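C2 toxin component I (Clostridium botulinum, PDB 2J3X) acts as the enzymatic component of the binary C2 toxin, an ADP-ribosyltransferase that probably transfers ADP-ribose from NAD to actin in the target cell. Local coordinates at residues G110-I115 against F332-T337; E218-N223 against I364-L369; Q293-Y298 against T349-T354; F398-I403 against I421-I426. The protein carries 2 engineered substitutions. All coordinates share one frame; numbering follows the deposited sequence.

Interactions 2, 3 and 4 converge on the mixed sheet of the C-terminal half, where strand 363-369 lies between strands 295-301 and 414-426. Interactions 2 and 3 have centres only about 4 Å apart and meet directly; along the chain, interaction 3 is nested inside the loop that interaction 2 closes. Interaction 4, the hairpin of strands 397-411 and 414-426, comes later in the chain, its centre about 11 Å from that of interaction 2. Interaction 1 sets loop 110-115 against the end of helix 326-336, which itself packs on this hairpin; the centres of interactions 1 and 4 are about 13 Å apart. Because 110-115 and 218-223 come from the N-terminal half or directly follow its sheet, interactions 1 and 2 tie the two halves together.

Interaction 1 (G110-I115 against F332-T337); sequences GINFSI and FIDKWT. With SO4 (sulfate ion), chain O.
Ile-333 O, which the side-chain amide of Asn-112 approaches, is gripped twice from within its own segment. Thr-337 OG1 donates to Ile-333 O over 2.6 Å, and Thr-337 N donates to it from the opposite face of the carbonyl plane at the close of helix 326-336. The Asn-112 amide comes at this helix end from across the contact, with ND2 3.1 Å from Thr-337 OG1. With CG anti to the carbonyl carbon (chi1 -59°), the Asn-112 side chain is directed at the helix, and its amide rests on Ile-333 CG2, 3.7 Å from ND2. Asp-334 leans in as well: its OD1 is 3.5 Å from Asn-112 CB, the amide and carboxylate planes being turned 42° apart. Much of the polar linkage runs through water. Asn-112 ND2 donates to one molecule, which in turn donates to Asp-334 O; a second donates to Asn-112 OD1 and, weakly, to Asp-334 OD1. Farther along, Ile-115 N binds a sulfate ion, probably from the crystallisation liquor, which Arg-116 N also holds. This is a surface junction between the halves of the protein: Phe-113 and Ile-115 pack on helix 126-136, whereas Ile-333, Trp-336 and Thr-337 lie against Ile-403 of strand 397-411.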
# COMPACT_ATOMS: atom_id res chain seq x y z
N GLY A 110 -4.09 -0.41 10.50
CA GLY A 110 -4.09 0.95 11.06
C GLY A 110 -4.62 1.11 12.48
O GLY A 110 -5.08 2.20 12.85
N ILE A 111 -4.54 0.04 13.27
CA ILE A 111 -5.05 0.05 14.64
C ILE A 111 -3.90 0.11 15.59
O ILE A 111 -3.07 -0.83 15.69
CB ILE A 111 -5.92 -1.22 14.95
CG1 ILE A 111 -7.16 -1.22 14.05
CG2 ILE A 111 -6.21 -1.33 16.50
CD1 ILE A 111 -7.91 -2.62 14.21
N ASN A 112 -3.81 1.26 16.27
CA ASN A 112 -2.72 1.47 17.20
C ASN A 112 -3.19 1.49 18.64
O ASN A 112 -2.39 1.73 19.52
CB ASN A 112 -2.00 2.79 16.89
CG ASN A 112 -1.43 2.81 15.46
OD1 ASN A 112 -0.83 1.83 15.02
ND2 ASN A 112 -1.60 3.93 14.78
N PHE A 113 -4.47 1.18 18.86
CA PHE A 113 -5.04 1.16 20.23
C PHE A 113 -5.22 -0.29 20.62
O PHE A 113 -5.20 -1.18 19.77
CB PHE A 113 -6.38 1.89 20.32
CG PHE A 113 -7.38 1.47 19.26
CD1 PHE A 113 -8.24 0.40 19.47
CD2 PHE A 113 -7.44 2.16 18.06
CE1 PHE A 113 -9.15 0.04 18.45
CE2 PHE A 113 -8.34 1.80 17.07
CZ PHE A 113 -9.20 0.77 17.27
N SER A 114 -5.45 -0.53 21.91
CA SER A 114 -5.47 -1.90 22.42
C SER A 114 -6.86 -2.50 22.22
O SER A 114 -7.88 -1.79 22.14
CB SER A 114 -5.14 -1.94 23.92
OG SER A 114 -5.95 -0.98 24.59
N ILE A 115 -6.86 -3.83 22.10
CA ILE A 115 -8.08 -4.54 21.76
C ILE A 115 -8.64 -5.33 22.95
O ILE A 115 -9.84 -5.24 23.25
CB ILE A 115 -7.78 -5.49 20.56
CG1 ILE A 115 -7.45 -4.71 19.28
CG2 ILE A 115 -8.92 -6.48 20.40
CD1 ILE A 115 -8.49 -3.78 18.91
N PHE A 332 5.77 8.32 15.50
CA PHE A 332 5.21 8.96 14.30
C PHE A 332 3.90 8.27 13.86
O PHE A 332 2.94 8.96 13.52
CB PHE A 332 6.24 8.93 13.14
CG PHE A 332 5.73 9.60 11.90
CD1 PHE A 332 5.86 11.00 11.75
CD2 PHE A 332 5.14 8.85 10.85
CE1 PHE A 332 5.39 11.65 10.62
CE2 PHE A 332 4.66 9.50 9.68
CZ PHE A 332 4.74 10.90 9.58
N ILE A 333 3.91 6.94 13.86
CA ILE A 333 2.72 6.18 13.44
C ILE A 333 1.58 6.46 14.40
O ILE A 333 0.43 6.74 13.95
CB ILE A 333 3.05 4.69 13.36
CG1 ILE A 333 4.03 4.45 12.20
CG2 ILE A 333 1.73 3.82 13.21
CD1 ILE A 333 4.84 3.12 12.28
N ASP A 334 1.88 6.47 15.70
CA ASP A 334 0.80 6.67 16.70
C ASP A 334 0.19 8.07 16.61
O ASP A 334 -1.04 8.27 16.73
CB ASP A 334 1.31 6.38 18.10
CG ASP A 334 1.49 4.89 18.36
OD1 ASP A 334 1.26 4.06 17.43
OD2 ASP A 334 1.87 4.56 19.48
N LYS A 335 1.06 9.06 16.39
CA LYS A 335 0.58 10.43 16.28
C LYS A 335 -0.22 10.68 15.01
O LYS A 335 -1.28 11.34 15.02
CB LYS A 335 1.75 11.42 16.35
CG LYS A 335 1.30 12.84 16.13
CD LYS A 335 2.42 13.80 16.33
CE LYS A 335 1.92 15.18 15.95
NZ LYS A 335 3.01 16.23 16.10
N TRP A 336 0.28 10.17 13.89
CA TRP A 336 -0.23 10.66 12.58
C TRP A 336 -1.31 9.80 11.98
O TRP A 336 -2.02 10.24 11.08
CB TRP A 336 0.92 10.88 11.57
CG TRP A 336 1.69 12.16 11.95
CD1 TRP A 336 2.80 12.26 12.75
CD2 TRP A 336 1.32 13.48 11.60
NE1 TRP A 336 3.14 13.60 12.92
CE2 TRP A 336 2.27 14.36 12.19
CE3 TRP A 336 0.31 14.02 10.79
CZ2 TRP A 336 2.19 15.73 12.03
CZ3 TRP A 336 0.24 15.38 10.62
CH2 TRP A 336 1.17 16.23 11.27
N THR A 337 -1.42 8.56 12.47
CA THR A 337 -2.53 7.75 11.97
C THR A 337 -3.80 8.49 12.36
O THR A 337 -4.02 8.80 13.55
CB THR A 337 -2.49 6.33 12.59
OG1 THR A 337 -1.26 5.70 12.24
CG2 THR A 337 -3.65 5.47 12.00
S SO4 O . -3.99 -5.69 23.00
O1 SO4 O . -3.06 -6.73 22.65
O2 SO4 O . -4.44 -5.06 21.75
O3 SO4 O . -5.15 -6.18 23.73
O4 SO4 O . -3.37 -4.64 23.87
O HOH W 1 -2.81 6.09 16.27
O HOH W 2 1.21 0.77 16.56

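Interaction 2 (E218-N223 against I364-L369)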
# COMPACT_ATOMS: atom_id res chain seq x y z
N GLU A 218 -6.39 -3.02 -5.44
CA GLU A 218 -6.60 -1.62 -5.64
C GLU A 218 -5.62 -1.20 -6.74
O GLU A 218 -4.44 -1.58 -6.68
CB GLU A 218 -6.27 -0.85 -4.34
CG GLU A 218 -6.57 0.62 -4.48
CD GLU A 218 -6.32 1.32 -3.14
OE1 GLU A 218 -5.46 0.85 -2.35
OE2 GLU A 218 -6.97 2.36 -2.91
N LEU A 219 -6.08 -0.42 -7.71
CA LEU A 219 -5.21 -0.10 -8.88
C LEU A 219 -4.05 0.76 -8.40
O LEU A 219 -4.27 1.80 -7.76
CB LEU A 219 -6.01 0.70 -9.91
CG LEU A 219 -5.27 1.01 -11.23
CD1 LEU A 219 -4.72 -0.27 -11.88
CD2 LEU A 219 -6.23 1.76 -12.15
N ASP A 220 -2.82 0.30 -8.63
CA ASP A 220 -1.62 0.96 -8.04
C ASP A 220 -0.43 0.42 -8.83
O ASP A 220 -0.30 -0.83 -9.01
CB ASP A 220 -1.51 0.49 -6.58
CG ASP A 220 -0.40 1.18 -5.77
OD1 ASP A 220 0.57 1.76 -6.35
OD2 ASP A 220 -0.49 1.06 -4.53
N PHE A 221 0.44 1.33 -9.31
CA PHE A 221 1.57 0.92 -10.16
C PHE A 221 2.91 1.01 -9.44
O PHE A 221 3.96 0.68 -10.04
CB PHE A 221 1.61 1.84 -11.39
CG PHE A 221 0.29 1.78 -12.19
CD1 PHE A 221 -0.00 0.64 -12.92
CD2 PHE A 221 -0.63 2.84 -12.13
CE1 PHE A 221 -1.24 0.59 -13.64
CE2 PHE A 221 -1.86 2.81 -12.83
CZ PHE A 221 -2.15 1.66 -13.58
N TYR A 222 2.84 1.30 -8.14
CA TYR A 222 4.06 1.32 -7.27
C TYR A 222 5.15 2.12 -8.00
O TYR A 222 4.84 3.22 -8.52
CB TYR A 222 4.52 -0.11 -6.83
CG TYR A 222 3.36 -0.82 -6.17
CD1 TYR A 222 2.91 -0.46 -4.90
CD2 TYR A 222 2.69 -1.82 -6.86
CE1 TYR A 222 1.82 -1.11 -4.32
CE2 TYR A 222 1.57 -2.47 -6.31
CZ TYR A 222 1.14 -2.09 -5.06
OH TYR A 222 0.03 -2.77 -4.56
N ASN A 223 6.38 1.61 -8.04
CA ASN A 223 7.49 2.35 -8.66
C ASN A 223 7.48 2.34 -10.19
O ASN A 223 8.15 3.16 -10.82
CB ASN A 223 8.84 1.86 -8.09
CG ASN A 223 9.12 0.44 -8.42
OD1 ASN A 223 8.20 -0.33 -8.77
ND2 ASN A 223 10.38 0.05 -8.25
N ILE A 364 6.29 9.05 2.29
CA ILE A 364 5.73 8.69 0.98
C ILE A 364 4.21 8.67 1.12
O ILE A 364 3.68 7.74 1.66
CB ILE A 364 6.19 7.29 0.58
CG1 ILE A 364 7.73 7.12 0.62
CG2 ILE A 364 5.56 6.90 -0.81
CD1 ILE A 364 8.19 5.64 0.88
N PHE A 365 3.53 9.69 0.60
CA PHE A 365 2.07 9.68 0.60
C PHE A 365 1.59 8.76 -0.49
O PHE A 365 1.96 8.95 -1.66
CB PHE A 365 1.44 11.03 0.42
CG PHE A 365 1.43 11.83 1.70
CD1 PHE A 365 0.42 11.66 2.63
CD2 PHE A 365 2.47 12.71 1.97
CE1 PHE A 365 0.39 12.43 3.83
CE2 PHE A 365 2.45 13.47 3.17
CZ PHE A 365 1.40 13.31 4.09
N ARG A 366 0.84 7.74 -0.07
CA ARG A 366 0.24 6.76 -1.00
C ARG A 366 -1.24 7.19 -1.01
O ARG A 366 -2.03 6.80 -0.15
CB ARG A 366 0.52 5.33 -0.46
CG ARG A 366 -0.17 4.24 -1.38
CD ARG A 366 0.33 2.87 -1.05
NE ARG A 366 -0.37 1.88 -1.88
CZ ARG A 366 -1.37 1.09 -1.45
NH1 ARG A 366 -1.75 1.13 -0.17
NH2 ARG A 366 -1.95 0.22 -2.32
N LEU A 367 -1.60 8.04 -1.96
CA LEU A 367 -2.88 8.76 -1.92
C LEU A 367 -3.90 7.97 -2.73
O LEU A 367 -3.66 7.70 -3.89
CB LEU A 367 -2.76 10.16 -2.61
CG LEU A 367 -1.71 11.02 -1.87
CD1 LEU A 367 -1.48 12.30 -2.65
CD2 LEU A 367 -2.21 11.30 -0.44
N ARG A 368 -5.04 7.65 -2.13
CA ARG A 368 -6.13 7.09 -2.93
C ARG A 368 -6.87 8.21 -3.63
O ARG A 368 -7.49 9.07 -2.98
CB ARG A 368 -7.06 6.25 -2.02
CG ARG A 368 -8.32 5.69 -2.83
CD ARG A 368 -9.30 5.00 -1.82
NE ARG A 368 -8.54 3.97 -1.09
CZ ARG A 368 -8.71 3.63 0.20
NH1 ARG A 368 -9.62 4.21 0.95
NH2 ARG A 368 -7.91 2.70 0.77
N LEU A 369 -6.83 8.20 -4.96
CA LEU A 369 -7.57 9.19 -5.74
C LEU A 369 -8.87 8.55 -6.12
O LEU A 369 -8.87 7.67 -6.93
CB LEU A 369 -6.78 9.59 -7.01
CG LEU A 369 -5.35 10.12 -6.69
CD1 LEU A 369 -4.65 10.63 -8.01
CD2 LEU A 369 -5.34 11.20 -5.58
O HOH W 3 -5.14 2.23 -0.08
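Arg-366 is the first residue of strand segment 364-369 to meet the loop 218-223, and it does so chiefly through Asp-220. Its chain runs extended from CG to NE, with CG anti to the backbone N (chi1 177°), and this reach carries the guanidinium edge to the aspartate. NE and NH2 grip side-on, both donating to the single oxygen Asp-220 OD2; NE is 2.8 Å from it. The two planes are nearly coplanar, 19° apart. Glu-218 stands quite differently to the same arginine: OE1 lies 3.6 Å from Arg-366 NH2 and well out of the guanidinium plane, so the attraction is one of charge alone. Two residues on, Arg-368 takes the other oxygen of Glu-218. Its chain bends at chi3 (-55°), bringing NE to Glu-218 OE2 on the syn side at 2.9 Å. A water donates to Glu-218 OE1 and accepts from Arg-368 NH2, while NH1 turns to Gln-139. The result is a four-residue salt-bridge network. Asp-220 is itself positioned by an Asx turn, Tyr-222 N donating to OD1 over 2.9 Å, and the hydroxyl of Tyr-298 is hydrogen-bonded to that same oxygen. The loop, which leads from strand 206-216 to helix 227-234, lies beside the outermost strand 295-301, Leu-219 bonding through its backbone to Ile-296, and its acidic side chains reach past Ile-296 to the arginines of strand 363-369.

Interaction 3 (Q293-Y298 against T349-T354)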
# COMPACT_ATOMS: atom_id res chain seq x y z
N GLN A 293 -11.57 6.64 -12.30
CA GLN A 293 -11.73 5.41 -11.48
C GLN A 293 -10.79 5.56 -10.31
O GLN A 293 -9.85 6.35 -10.38
CB GLN A 293 -11.39 4.15 -12.29
CG GLN A 293 -9.86 4.07 -12.68
CD GLN A 293 -9.47 2.89 -13.56
OE1 GLN A 293 -8.70 3.04 -14.46
NE2 GLN A 293 -10.04 1.69 -13.29
N THR A 294 -11.00 4.79 -9.26
CA THR A 294 -10.11 4.90 -8.09
C THR A 294 -8.73 4.32 -8.42
O THR A 294 -8.63 3.22 -8.95
CB THR A 294 -10.75 4.18 -6.92
OG1 THR A 294 -11.99 4.83 -6.64
CG2 THR A 294 -9.85 4.30 -5.63
N LEU A 295 -7.70 5.05 -8.05
CA LEU A 295 -6.38 4.51 -8.12
C LEU A 295 -5.44 5.24 -7.20
O LEU A 295 -5.76 6.28 -6.68
CB LEU A 295 -5.87 4.59 -9.54
CG LEU A 295 -5.35 5.91 -10.05
CD1 LEU A 295 -4.54 5.68 -11.30
CD2 LEU A 295 -6.41 6.95 -10.21
N ILE A 296 -4.26 4.67 -7.05
CA ILE A 296 -3.23 5.19 -6.14
C ILE A 296 -2.26 6.10 -6.92
O ILE A 296 -1.70 5.71 -7.94
CB ILE A 296 -2.47 4.02 -5.48
CG1 ILE A 296 -3.45 3.21 -4.55
CG2 ILE A 296 -1.20 4.51 -4.75
CD1 ILE A 296 -3.91 4.04 -3.28
N ALA A 297 -2.02 7.31 -6.39
CA ALA A 297 -0.90 8.10 -6.86
C ALA A 297 -0.01 8.47 -5.63
O ALA A 297 -0.41 8.29 -4.49
CB ALA A 297 -1.40 9.35 -7.51
N TYR A 298 1.20 8.95 -5.90
CA TYR A 298 2.21 9.10 -4.83
C TYR A 298 2.71 10.52 -4.74
O TYR A 298 2.84 11.23 -5.75
CB TYR A 298 3.41 8.19 -5.16
CG TYR A 298 3.06 6.75 -4.94
CD1 TYR A 298 3.08 6.20 -3.65
CD2 TYR A 298 2.64 5.95 -6.05
CE1 TYR A 298 2.73 4.85 -3.42
CE2 TYR A 298 2.28 4.58 -5.87
CZ TYR A 298 2.31 4.06 -4.54
OH TYR A 298 1.98 2.75 -4.28
N THR A 349 1.22 14.92 -7.85
CA THR A 349 1.41 13.52 -7.46
C THR A 349 1.90 12.85 -8.71
O THR A 349 1.86 13.44 -9.79
CB THR A 349 0.05 12.84 -7.04
OG1 THR A 349 -0.79 12.71 -8.21
CG2 THR A 349 -0.68 13.65 -5.96
N SER A 350 2.44 11.64 -8.58
CA SER A 350 2.85 10.87 -9.76
C SER A 350 2.32 9.47 -9.67
O SER A 350 2.17 8.92 -8.55
CB SER A 350 4.39 10.80 -9.82
OG SER A 350 4.80 10.01 -10.95
N LEU A 351 2.06 8.82 -10.82
CA LEU A 351 1.82 7.38 -10.69
C LEU A 351 3.04 6.55 -10.31
O LEU A 351 2.91 5.37 -9.94
CB LEU A 351 1.15 6.83 -12.01
CG LEU A 351 -0.26 7.34 -12.34
CD1 LEU A 351 -0.80 6.48 -13.51
CD2 LEU A 351 -1.24 7.18 -11.14
N LYS A 352 4.24 7.14 -10.43
CA LYS A 352 5.44 6.47 -9.99
C LYS A 352 5.72 6.73 -8.51
O LYS A 352 5.76 7.91 -8.11
CB LYS A 352 6.66 6.94 -10.82
CG LYS A 352 6.61 6.48 -12.26
CD LYS A 352 7.97 6.71 -12.93
CE LYS A 352 8.09 8.11 -13.33
NZ LYS A 352 9.16 8.33 -14.40
N SER A 353 5.89 5.67 -7.72
CA SER A 353 6.12 5.88 -6.28
C SER A 353 7.46 6.56 -5.99
O SER A 353 7.58 7.23 -4.94
CB SER A 353 6.08 4.60 -5.44
OG SER A 353 7.21 3.78 -5.72
N THR A 354 8.47 6.35 -6.84
CA THR A 354 9.83 6.72 -6.44
C THR A 354 10.66 7.30 -7.60
O THR A 354 11.67 6.72 -8.00
CB THR A 354 10.56 5.52 -5.82
OG1 THR A 354 9.69 4.92 -4.84
CG2 THR A 354 11.87 6.02 -5.06
O HOH W 4 0.41 4.19 -9.07
O HOH W 5 6.07 10.27 -6.52
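A single antiparallel beta bridge, largely buried, joins the edge strand 295-301 of the five-stranded sheet to strand 347-350, itself at the edge of a three-stranded sheet. Thr-349 and Ser-350 end the Ser-Thr-Ser sequence that marks the R-S-E class of ADP-ribosyltransferases, consistent with a place in the catalytic core of that family. Tyr-298 and Ser-350 form its hydrogen-bonded pair: Tyr-298 N donates to Ser-350 O over 2.8 Å, and Ser-350 N returns a bond to Tyr-298 O. Beyond Ser-350 the chain bends in an ST turn, Lys-352 N donating to Ser-350 OG, which is also held by Glu-387 O. Beside the bridge, the branched end of Leu-351 swings back, and its CD2 packs 3.6 Å from Leu-295 CD1, the two side chains crossing at about a right angle. Thr-349 OG1 lies 3.5 Å from Ala-297 CB and makes its hydrogen bond to Ile-390 O. One water donates to both Ile-296 O and Leu-351 O, linking the two segments just past the bridge. Tyr-298 has CG anti to its carbonyl carbon (chi1 -72°), which lays the ring against the turning chain: Ser-353 CB sits over the middle of one face, 3.6 Å from the centroid and 4° off the normal.

Interaction 4 (F398-I403 against I421-I426)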
# COMPACT_ATOMS: atom_id res chain seq x y z
N PHE A 398 -6.74 15.21 2.73
CA PHE A 398 -6.62 13.75 2.89
C PHE A 398 -6.59 13.39 4.39
O PHE A 398 -6.21 14.20 5.23
CB PHE A 398 -5.33 13.22 2.23
CG PHE A 398 -5.36 13.29 0.75
CD1 PHE A 398 -5.96 12.25 -0.01
CD2 PHE A 398 -4.84 14.42 0.08
CE1 PHE A 398 -6.00 12.30 -1.43
CE2 PHE A 398 -4.94 14.51 -1.32
CZ PHE A 398 -5.50 13.48 -2.07
N LYS A 399 -7.04 12.19 4.72
CA LYS A 399 -6.97 11.68 6.07
C LYS A 399 -6.09 10.44 6.00
O LYS A 399 -6.33 9.56 5.18
CB LYS A 399 -8.38 11.27 6.57
CG LYS A 399 -8.35 10.75 7.99
CD LYS A 399 -9.80 10.85 8.61
CE LYS A 399 -10.00 9.88 9.77
NZ LYS A 399 -9.63 10.41 11.13
N ILE A 400 -5.02 10.40 6.82
CA ILE A 400 -4.18 9.24 6.93
C ILE A 400 -4.87 8.15 7.67
O ILE A 400 -5.39 8.38 8.77
CB ILE A 400 -2.89 9.62 7.76
CG1 ILE A 400 -2.20 10.78 6.98
CG2 ILE A 400 -1.99 8.43 7.93
CD1 ILE A 400 -0.95 11.41 7.76
N PHE A 401 -4.87 6.96 7.07
CA PHE A 401 -5.48 5.84 7.77
C PHE A 401 -4.53 4.70 8.08
O PHE A 401 -4.90 3.77 8.82
CB PHE A 401 -6.78 5.40 7.02
CG PHE A 401 -6.52 4.76 5.69
CD1 PHE A 401 -6.18 3.35 5.62
CD2 PHE A 401 -6.57 5.52 4.51
CE1 PHE A 401 -5.90 2.74 4.35
CE2 PHE A 401 -6.28 4.90 3.23
CZ PHE A 401 -5.93 3.54 3.17
N ARG A 402 -3.29 4.73 7.56
CA ARG A 402 -2.31 3.74 7.99
C ARG A 402 -0.94 4.23 7.54
O ARG A 402 -0.83 4.94 6.53
CB ARG A 402 -2.60 2.39 7.29
CG ARG A 402 -1.68 1.25 7.76
CD ARG A 402 -2.10 -0.09 7.07
NE ARG A 402 -1.81 -0.04 5.62
CZ ARG A 402 -1.58 -1.10 4.83
NH1 ARG A 402 -1.68 -2.35 5.32
NH2 ARG A 402 -1.22 -0.91 3.55
N ILE A 403 0.07 3.87 8.30
CA ILE A 403 1.44 4.26 8.03
C ILE A 403 2.26 3.04 8.24
O ILE A 403 2.27 2.44 9.34
CB ILE A 403 1.93 5.40 9.00
CG1 ILE A 403 1.08 6.64 8.80
CG2 ILE A 403 3.41 5.77 8.67
CD1 ILE A 403 1.16 7.61 10.02
N ILE A 421 2.56 6.27 3.70
CA ILE A 421 1.47 6.90 4.42
C ILE A 421 0.21 6.74 3.55
O ILE A 421 -0.01 7.49 2.58
CB ILE A 421 1.80 8.40 4.67
CG1 ILE A 421 3.10 8.50 5.52
CG2 ILE A 421 0.60 9.07 5.42
CD1 ILE A 421 3.59 9.98 5.62
N ASP A 422 -0.65 5.79 3.91
CA ASP A 422 -1.90 5.58 3.17
C ASP A 422 -2.88 6.66 3.59
O ASP A 422 -3.17 6.83 4.78
CB ASP A 422 -2.52 4.21 3.57
CG ASP A 422 -1.84 3.04 2.88
OD1 ASP A 422 -1.44 3.21 1.71
OD2 ASP A 422 -1.78 1.95 3.46
N ALA A 423 -3.45 7.36 2.61
CA ALA A 423 -4.42 8.39 2.92
C ALA A 423 -5.54 8.39 1.89
O ALA A 423 -5.33 8.04 0.73
CB ALA A 423 -3.79 9.75 2.99
N GLU A 424 -6.70 8.83 2.35
CA GLU A 424 -7.94 8.85 1.49
C GLU A 424 -8.47 10.28 1.46
O GLU A 424 -8.19 11.08 2.39
CB GLU A 424 -8.99 7.92 2.09
CG GLU A 424 -9.50 8.45 3.50
CD GLU A 424 -10.51 7.56 4.21
OE1 GLU A 424 -10.87 6.45 3.70
OE2 GLU A 424 -10.90 8.03 5.32
N GLY A 425 -9.23 10.61 0.43
CA GLY A 425 -9.77 11.97 0.24
C GLY A 425 -10.92 12.24 1.18
O GLY A 425 -11.76 11.36 1.41
N ILE A 426 -10.94 13.44 1.78
CA ILE A 426 -12.07 13.83 2.63
C ILE A 426 -12.45 15.27 2.26
O ILE A 426 -11.72 15.87 1.47
CB ILE A 426 -11.73 13.75 4.12
CG1 ILE A 426 -10.51 14.60 4.42
CG2 ILE A 426 -11.47 12.32 4.52
CD1 ILE A 426 -10.33 14.79 5.97
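Arg-402 and Asp-422 lie side by side and point the same way, their guanidinium and carboxylate planes only 16° apart. The arginine bends at chi3 (69°), and so presents NE and NH2 side-on to one oxygen, Asp-422 OD2, with NH2 2.9 Å away. Both hydrogen bonds meet that oxygen nearly along its C-O bond. Neither group ends there: Asp-422 OD1 forms a salt bridge with Arg-366 NH1, and Arg-402 NH2 also donates to Thr-142 O. Phe-401 meets the same aspartate by its ring face. With CG placed between the backbone N and the carbonyl carbon (chi1 70°), the ring turns toward the partner strand, and Asp-422 CB sits over it, offset toward the rim, 3.5 Å from Phe-401 CZ. Glu-424 N lies at the ring's edge. This pairing of Phe-401 and Arg-402 with one residue is a classic beta bulge in the hairpin of strands 397-411 and 414-426. Phe-401 N donates to Asp-422 O at 2.9 Å, while the bond from Arg-402 N to the same oxygen is weak. Before the bulge, Lys-399 and Glu-424 exchange two backbone hydrogen bonds, and Lys-399 CB touches Ile-426 CG2 at 3.9 Å. The face bearing Ile-400, Ile-403 and Ile-421 is apolar. Ile-421 CG2 is 3.6 Å from Ile-400 CG1, the two side chains meeting at a slant, whereas Ile-403 and Ile-421 run alongside each other. Farther along that face, Phe-398 CB rests 3.9 Å from Ala-423 CB.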